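Local coordinates for RNA-binding protein RMD9, mitochondrial (Saccharomyces cerevisiae S288C, PDB 7A9X) that binds a twelve-nucleotide RNA motif in the 3'-UTRs of mitochondrial mRNAs and takes part in the processing or stability of these transcripts, at residues K425-T428 against P433-I436; D539-Y544 against Y572-E577. All coordinates share one frame; numbering follows the deposited sequence.

Contact 1: residues K425-T428 against P433-I436; sequences KNYT and PRTI
Tyr427, near the end of helix 417-429, and Arg434, in the loop that follows, bring their backbones closest, CA to CA 7.8 Å, as the chain turns toward helix 436-445. The contact is essentially one stack: the guanidinium of Arg434 lies on a face of the Tyr427 ring, with the planes 14° apart. It is displaced toward the CB end of the ring. Arg434 CZ sits 3.6 Å from Tyr427 CG, and Arg434 NH2 reaches past the ring to Tyr427 CB at 3.4 Å. Arg434 NH1 approaches Tyr427 CD2 at 3.8 Å. With Arg434 CZ 4.1 Å from the ring centroid of Tyr427 and 28° off its normal, this is an offset cation-pi pair. Bends at chi2 (-63°) and chi3 fold the arginine chain so that its end comes over the ring. Polar bonds outside the stack fix both groups: Tyr427 OH pairs with Asn405 OD1, and Arg434 NH1 with Ser438 OG. Arg434 also makes a cation-pi contact with Tyr439. With only a methyl group at Arg434, as in alanine, the stack over Tyr427 would probably be lost and Ser438 OG left without its guanidinium partner. Thr435 OG1 N-caps the next helix through Ile437 N. The stack spans the short loop between two consecutive helices at the exit of what is assigned as the seventh pentatricopeptide repeat, in the alpha-helical repeat fold of this RNA-binding protein.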
ATOM      1  N   LYS A 425     -19.952  12.695 -16.155  1.00 91.76           N
ATOM      2  CA  LYS A 425     -19.889  13.993 -16.815  1.00 96.43           C
ATOM      3  C   LYS A 425     -18.670  14.794 -16.372  1.00 99.23           C
ATOM      4  O   LYS A 425     -18.076  15.515 -17.183  1.00103.76           O
ATOM      5  CB  LYS A 425     -21.179  14.764 -16.535  1.00102.87           C
ATOM      6  CG  LYS A 425     -21.144  16.243 -16.873  1.00113.06           C
ATOM      7  CD  LYS A 425     -22.433  16.915 -16.422  1.00121.05           C
ATOM      8  CE  LYS A 425     -22.370  18.427 -16.568  1.00126.76           C
ATOM      9  NZ  LYS A 425     -23.584  19.081 -16.006  1.00130.77           N
ATOM     10  N   ASN A 426     -18.271  14.672 -15.104  1.00 97.60           N
ATOM     11  CA  ASN A 426     -17.170  15.479 -14.592  1.00100.32           C
ATOM     12  C   ASN A 426     -15.812  15.025 -15.111  1.00 99.08           C
ATOM     13  O   ASN A 426     -14.862  15.815 -15.084  1.00101.25           O
ATOM     14  CB  ASN A 426     -17.181  15.471 -13.063  1.00100.33           C
ATOM     15  CG  ASN A 426     -18.277  16.348 -12.486  1.00104.43           C
ATOM     16  OD1 ASN A 426     -19.298  16.592 -13.130  1.00110.93           O
ATOM     17  ND2 ASN A 426     -18.066  16.836 -11.268  1.00102.13           N
ATOM     18  N   TYR A 427     -15.691  13.777 -15.574  1.00 93.42           N
ATOM     19  CA  TYR A 427     -14.446  13.346 -16.201  1.00 87.74           C
ATOM     20  C   TYR A 427     -14.117  14.213 -17.410  1.00 91.54           C
ATOM     21  O   TYR A 427     -12.967  14.628 -17.594  1.00 90.48           O
ATOM     22  CB  TYR A 427     -14.536  11.877 -16.619  1.00 82.92           C
ATOM     23  CG  TYR A 427     -14.487  10.885 -15.480  1.00 79.18           C
ATOM     24  CD1 TYR A 427     -13.348  10.756 -14.698  1.00 75.15           C
ATOM     25  CD2 TYR A 427     -15.573  10.065 -15.199  1.00 83.02           C
ATOM     26  CE1 TYR A 427     -13.296   9.846 -13.657  1.00 75.56           C
ATOM     27  CE2 TYR A 427     -15.532   9.152 -14.162  1.00 80.29           C
ATOM     28  CZ  TYR A 427     -14.392   9.045 -13.394  1.00 79.49           C
ATOM     29  OH  TYR A 427     -14.351   8.135 -12.362  1.00 76.62           O
ATOM     30  N   THR A 428     -15.121  14.498 -18.242  1.00 95.16           N
ATOM     31  CA  THR A 428     -14.909  15.328 -19.420  1.00100.16           C
ATOM     32  C   THR A 428     -14.873  16.811 -19.071  1.00101.53           C
ATOM     33  O   THR A 428     -14.131  17.573 -19.702  1.00106.86           O
ATOM     34  CB  THR A 428     -16.008  15.054 -20.451  1.00107.49           C
ATOM     35  OG1 THR A 428     -16.146  13.641 -20.639  1.00111.24           O
ATOM     36  CG2 THR A 428     -15.659  15.697 -21.789  1.00110.29           C
ATOM     37  N   PRO A 433      -7.204  13.061 -17.470  1.00 86.56           N
ATOM     38  CA  PRO A 433      -6.524  11.946 -18.145  1.00 85.82           C
ATOM     39  C   PRO A 433      -7.128  10.616 -17.727  1.00 88.15           C
ATOM     40  O   PRO A 433      -7.037  10.230 -16.557  1.00 82.08           O
ATOM     41  CB  PRO A 433      -5.068  12.087 -17.684  1.00 85.75           C
ATOM     42  CG  PRO A 433      -4.933  13.525 -17.279  1.00 85.71           C
ATOM     43  CD  PRO A 433      -6.269  13.914 -16.718  1.00 82.99           C
ATOM     44  N   ARG A 434      -7.748   9.912 -18.669  1.00 92.80           N
ATOM     45  CA  ARG A 434      -8.543   8.740 -18.334  1.00 89.75           C
ATOM     46  C   ARG A 434      -7.689   7.480 -18.290  1.00 88.76           C
ATOM     47  O   ARG A 434      -6.768   7.305 -19.091  1.00 95.95           O
ATOM     48  CB  ARG A 434      -9.677   8.569 -19.346  1.00 78.27           C
ATOM     49  CG  ARG A 434     -10.604   9.772 -19.449  1.00 79.67           C
ATOM     50  CD  ARG A 434     -11.331  10.024 -18.135  1.00 85.28           C
ATOM     51  NE  ARG A 434     -12.151   8.882 -17.740  1.00 79.19           N
ATOM     52  CZ  ARG A 434     -13.399   8.679 -18.151  1.00 83.51           C
ATOM     53  NH1 ARG A 434     -14.069   7.610 -17.744  1.00 85.55           N
ATOM     54  NH2 ARG A 434     -13.977   9.544 -18.974  1.00 92.45           N
ATOM     55  N   THR A 435      -7.996   6.609 -17.333  1.00 81.84           N
ATOM     56  CA  THR A 435      -7.461   5.256 -17.264  1.00 78.79           C
ATOM     57  C   THR A 435      -8.615   4.265 -17.371  1.00 81.93           C
ATOM     58  O   THR A 435      -9.788   4.644 -17.402  1.00 86.23           O
ATOM     59  CB  THR A 435      -6.682   5.017 -15.966  1.00 76.90           C
ATOM     60  OG1 THR A 435      -7.602   4.848 -14.880  1.00 75.01           O
ATOM     61  CG2 THR A 435      -5.757   6.181 -15.669  1.00 68.91           C
ATOM     62  N   ILE A 436      -8.270   2.975 -17.420  1.00 78.23           N
ATOM     63  CA  ILE A 436      -9.295   1.941 -17.472  1.00 80.51           C
ATOM     64  C   ILE A 436     -10.036   1.773 -16.155  1.00 74.38           C
ATOM     65  O   ILE A 436     -11.079   1.111 -16.128  1.00 72.55           O
ATOM     66  CB  ILE A 436      -8.686   0.588 -17.889  1.00 83.09           C
ATOM     67  CG1 ILE A 436      -7.721   0.078 -16.818  1.00 79.09           C
ATOM     68  CG2 ILE A 436      -7.977   0.714 -19.228  1.00 89.87           C
ATOM     69  CD1 ILE A 436      -7.132  -1.284 -17.136  1.00 86.67           C
TER

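Contact 2: residues D539-Y544 against Y572-E577; sequences DRIELY and YPILNE
Ile541 lies at the centre of the apolar contact, its two branches going to different neighbours where helix 540-551 packs against the 3-10 turn after helix 566-571. Its CD1 end meets Ile574, with Ile541 CD1 lying 3.7 Å from Ile574 CG2 and 3.9 Å from Ile574 CD1. Its short branch does the other half, with Ile541 CG2 3.6 Å from Leu575 CD1. This division follows from chi1 of -65°, which sets CG1 beside the backbone N and CG2 opposite it. Leu575 CD1 also approaches Tyr544 CE2, obliquely to the ring, at 4.3 Å, so one methyl group touches two residues three apart on the helix. Around this group, Cys568 and Ala569 of helix 566-571 touch Leu575, Ser492 and Val489 of helix 489-502 touch Ile541 and Tyr544, and the carbonyl of Tyr564 satisfies Tyr544 OH.

The polar interactions lie at the edges of the apolar group. Asp539 N-caps the helix: Asp539 OD1 takes Glu542 N at 3.1 Å, a fairly straight bond (158°) arriving from above the carboxylate plane, and Ile541 N more weakly at 2.9 Å. The other oxygen, OD2, bonds Tyr578 OH, just past the second segment, and the Tyr578 side chain is touched by Ile541, which ties the cap to the apolar group. Nearby, Tyr572 packs on a uracil base of the bound RNA.

No hydrogen bond crosses directly between residues 539-544 and 572-577. Their cohesion therefore rests on the burial of apolar side chains, aliphatic and aromatic, with polar bonds at the margins probably fixing how the two segments are set.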
ATOM      1  N   ASP A 539     -33.620  -9.416 -18.160  1.00126.28           N
ATOM      2  CA  ASP A 539     -32.746 -10.376 -17.496  1.00118.03           C
ATOM      3  C   ASP A 539     -31.295  -9.972 -17.710  1.00116.56           C
ATOM      4  O   ASP A 539     -30.828  -9.908 -18.852  1.00115.28           O
ATOM      5  CB  ASP A 539     -32.994 -11.795 -18.017  1.00106.20           C
ATOM      6  CG  ASP A 539     -32.475 -12.861 -17.075  1.00110.98           C
ATOM      7  OD1 ASP A 539     -31.301 -12.775 -16.658  1.00108.57           O
ATOM      8  OD2 ASP A 539     -33.246 -13.783 -16.739  1.00115.96           O
ATOM      9  N   ARG A 540     -30.585  -9.712 -16.612  1.00116.17           N
ATOM     10  CA  ARG A 540     -29.174  -9.349 -16.684  1.00113.22           C
ATOM     11  C   ARG A 540     -28.250 -10.559 -16.690  1.00109.98           C
ATOM     12  O   ARG A 540     -27.155 -10.487 -17.261  1.00111.55           O
ATOM     13  CB  ARG A 540     -28.794  -8.440 -15.512  1.00111.10           C
ATOM     14  CG  ARG A 540     -29.606  -7.166 -15.404  1.00110.16           C
ATOM     15  CD  ARG A 540     -29.001  -6.251 -14.354  1.00105.02           C
ATOM     16  NE  ARG A 540     -29.843  -5.095 -14.063  1.00105.45           N
ATOM     17  CZ  ARG A 540     -29.493  -4.107 -13.246  1.00101.89           C
ATOM     18  NH1 ARG A 540     -30.321  -3.094 -13.034  1.00102.23           N
ATOM     19  NH2 ARG A 540     -28.314  -4.131 -12.641  1.00 97.22           N
ATOM     20  N   ILE A 541     -28.656 -11.668 -16.064  1.00105.55           N
ATOM     21  CA  ILE A 541     -27.789 -12.843 -16.010  1.00105.57           C
ATOM     22  C   ILE A 541     -27.614 -13.442 -17.400  1.00111.92           C
ATOM     23  O   ILE A 541     -26.535 -13.941 -17.748  1.00110.55           O
ATOM     24  CB  ILE A 541     -28.344 -13.872 -15.007  1.00100.68           C
ATOM     25  CG1 ILE A 541     -28.313 -13.293 -13.590  1.00 95.67           C
ATOM     26  CG2 ILE A 541     -27.560 -15.170 -15.073  1.00 97.78           C
ATOM     27  CD1 ILE A 541     -28.783 -14.255 -12.529  1.00 92.81           C
ATOM     28  N   GLU A 542     -28.663 -13.389 -18.225  1.00118.97           N
ATOM     29  CA  GLU A 542     -28.545 -13.886 -19.593  1.00127.79           C
ATOM     30  C   GLU A 542     -27.583 -13.034 -20.413  1.00125.75           C
ATOM     31  O   GLU A 542     -26.772 -13.565 -21.179  1.00129.67           O
ATOM     32  CB  GLU A 542     -29.921 -13.936 -20.254  1.00134.34           C
ATOM     33  CG  GLU A 542     -30.902 -14.844 -19.534  1.00139.45           C
ATOM     34  CD  GLU A 542     -32.171 -15.072 -20.327  1.00148.01           C
ATOM     35  OE1 GLU A 542     -32.665 -16.220 -20.345  1.00150.21           O
ATOM     36  OE2 GLU A 542     -32.672 -14.103 -20.936  1.00150.24           O
ATOM     37  N   LEU A 543     -27.655 -11.709 -20.262  1.00116.50           N
ATOM     38  CA  LEU A 543     -26.697 -10.838 -20.935  1.00109.57           C
ATOM     39  C   LEU A 543     -25.279 -11.099 -20.439  1.00107.93           C
ATOM     40  O   LEU A 543     -24.320 -11.069 -21.220  1.00108.52           O
ATOM     41  CB  LEU A 543     -27.078  -9.373 -20.720  1.00104.14           C
ATOM     42  CG  LEU A 543     -26.147  -8.347 -21.369  1.00106.26           C
ATOM     43  CD1 LEU A 543     -26.203  -8.458 -22.885  1.00109.50           C
ATOM     44  CD2 LEU A 543     -26.494  -6.941 -20.917  1.00104.70           C
ATOM     45  N   TYR A 544     -25.133 -11.365 -19.140  1.00102.79           N
ATOM     46  CA  TYR A 544     -23.823 -11.642 -18.564  1.00100.15           C
ATOM     47  C   TYR A 544     -23.208 -12.899 -19.169  1.00104.24           C
ATOM     48  O   TYR A 544     -22.030 -12.910 -19.546  1.00101.20           O
ATOM     49  CB  TYR A 544     -23.956 -11.769 -17.047  1.00 96.58           C
ATOM     50  CG  TYR A 544     -22.757 -12.354 -16.341  1.00 90.20           C
ATOM     51  CD1 TYR A 544     -21.630 -11.584 -16.086  1.00 85.52           C
ATOM     52  CD2 TYR A 544     -22.764 -13.673 -15.907  1.00 91.18           C
ATOM     53  CE1 TYR A 544     -20.538 -12.117 -15.430  1.00 85.85           C
ATOM     54  CE2 TYR A 544     -21.680 -14.213 -15.249  1.00 89.68           C
ATOM     55  CZ  TYR A 544     -20.570 -13.430 -15.011  1.00 88.89           C
ATOM     56  OH  TYR A 544     -19.486 -13.962 -14.356  1.00 87.38           O
ATOM     57  N   TYR A 572     -22.714 -16.960  -5.611  1.00 95.99           N
ATOM     58  CA  TYR A 572     -23.992 -16.396  -6.038  1.00 93.13           C
ATOM     59  C   TYR A 572     -24.805 -17.524  -6.660  1.00 98.66           C
ATOM     60  O   TYR A 572     -24.737 -17.761  -7.873  1.00 99.00           O
ATOM     61  CB  TYR A 572     -23.783 -15.236  -7.009  1.00 82.78           C
ATOM     62  CG  TYR A 572     -22.997 -14.091  -6.408  1.00 88.78           C
ATOM     63  CD1 TYR A 572     -23.637 -13.079  -5.702  1.00 78.45           C
ATOM     64  CD2 TYR A 572     -21.612 -14.029  -6.535  1.00 84.73           C
ATOM     65  CE1 TYR A 572     -22.923 -12.035  -5.147  1.00 80.59           C
ATOM     66  CE2 TYR A 572     -20.888 -12.989  -5.981  1.00 80.63           C
ATOM     67  CZ  TYR A 572     -21.549 -11.996  -5.288  1.00 82.59           C
ATOM     68  OH  TYR A 572     -20.833 -10.957  -4.736  1.00 84.22           O
ATOM     69  N   PRO A 573     -25.588 -18.245  -5.848  1.00 99.47           N
ATOM     70  CA  PRO A 573     -26.249 -19.465  -6.344  1.00100.40           C
ATOM     71  C   PRO A 573     -27.303 -19.222  -7.413  1.00105.54           C
ATOM     72  O   PRO A 573     -27.736 -20.193  -8.049  1.00109.77           O
ATOM     73  CB  PRO A 573     -26.878 -20.060  -5.075  1.00 99.56           C
ATOM     74  CG  PRO A 573     -26.125 -19.437  -3.935  1.00 96.51           C
ATOM     75  CD  PRO A 573     -25.791 -18.054  -4.403  1.00 97.54           C
ATOM     76  N   ILE A 574     -27.730 -17.976  -7.639  1.00104.37           N
ATOM     77  CA  ILE A 574     -28.699 -17.716  -8.698  1.00106.07           C
ATOM     78  C   ILE A 574     -28.103 -18.011 -10.069  1.00113.31           C
ATOM     79  O   ILE A 574     -28.841 -18.143 -11.053  1.00114.45           O
ATOM     80  CB  ILE A 574     -29.221 -16.268  -8.615  1.00100.78           C
ATOM     81  CG1 ILE A 574     -30.486 -16.100  -9.460  1.00 95.03           C
ATOM     82  CG2 ILE A 574     -28.144 -15.282  -9.045  1.00 95.86           C
ATOM     83  CD1 ILE A 574     -31.064 -14.704  -9.433  1.00 93.69           C
ATOM     84  N   LEU A 575     -26.778 -18.133 -10.160  1.00116.93           N
ATOM     85  CA  LEU A 575     -26.149 -18.507 -11.418  1.00119.19           C
ATOM     86  C   LEU A 575     -26.346 -19.985 -11.737  1.00114.86           C
ATOM     87  O   LEU A 575     -26.262 -20.370 -12.909  1.00113.41           O
ATOM     88  CB  LEU A 575     -24.658 -18.167 -11.369  1.00117.80           C
ATOM     89  CG  LEU A 575     -23.968 -17.808 -12.686  1.00118.41           C
ATOM     90  CD1 LEU A 575     -24.706 -16.678 -13.377  1.00116.39           C
ATOM     91  CD2 LEU A 575     -22.522 -17.421 -12.431  1.00119.76           C
ATOM     92  N   ASN A 576     -26.615 -20.818 -10.726  1.00109.51           N
ATOM     93  CA  ASN A 576     -26.770 -22.250 -10.963  1.00110.31           C
ATOM     94  C   ASN A 576     -27.997 -22.561 -11.810  1.00112.02           C
ATOM     95  O   ASN A 576     -27.999 -23.549 -12.551  1.00120.57           O
ATOM     96  CB  ASN A 576     -26.849 -23.003  -9.633  1.00115.05           C
ATOM     97  CG  ASN A 576     -25.490 -23.217  -8.999  1.00120.68           C
ATOM     98  OD1 ASN A 576     -24.518 -23.542  -9.681  1.00121.24           O
ATOM     99  ND2 ASN A 576     -25.414 -23.036  -7.686  1.00125.52           N
ATOM    100  N   GLU A 577     -29.049 -21.746 -11.716  1.00112.56           N
ATOM    101  CA  GLU A 577     -30.258 -22.014 -12.485  1.00116.86           C
ATOM    102  C   GLU A 577     -30.164 -21.541 -13.929  1.00116.07           C
ATOM    103  O   GLU A 577     -31.082 -21.807 -14.709  1.00114.10           O
ATOM    104  CB  GLU A 577     -31.473 -21.376 -11.805  1.00112.70           C
ATOM    105  CG  GLU A 577     -31.342 -19.891 -11.547  1.00109.62           C
ATOM    106  CD  GLU A 577     -32.430 -19.359 -10.632  1.00118.52           C
ATOM    107  OE1 GLU A 577     -33.491 -18.939 -11.141  1.00123.27           O
ATOM    108  OE2 GLU A 577     -32.227 -19.368  -9.400  1.00117.61           O
TER

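In the fold
Contact 1 comes first along the chain and is complete well before contact 2 begins; their centres are about 31 Å apart and their nearest atoms about 16 Å apart. Helix 436-445 bridges part of this distance: Arg434 of contact 1 packs on its Leu442, while Leu446, just beyond its end, offers its carbonyl to Arg540 of segment 539-544. Contact 1 belongs to the assigned seventh repeat and its exit; contact 2 lies beyond the last assigned repeat, after an unmodelled stretch of chain, residues 504-536, in the C-terminal helices. Both come near the bound RNA, with closest atoms about 6 Å and 4 Å away, consistent with an RNA-binding region that extends past the annotated repeats.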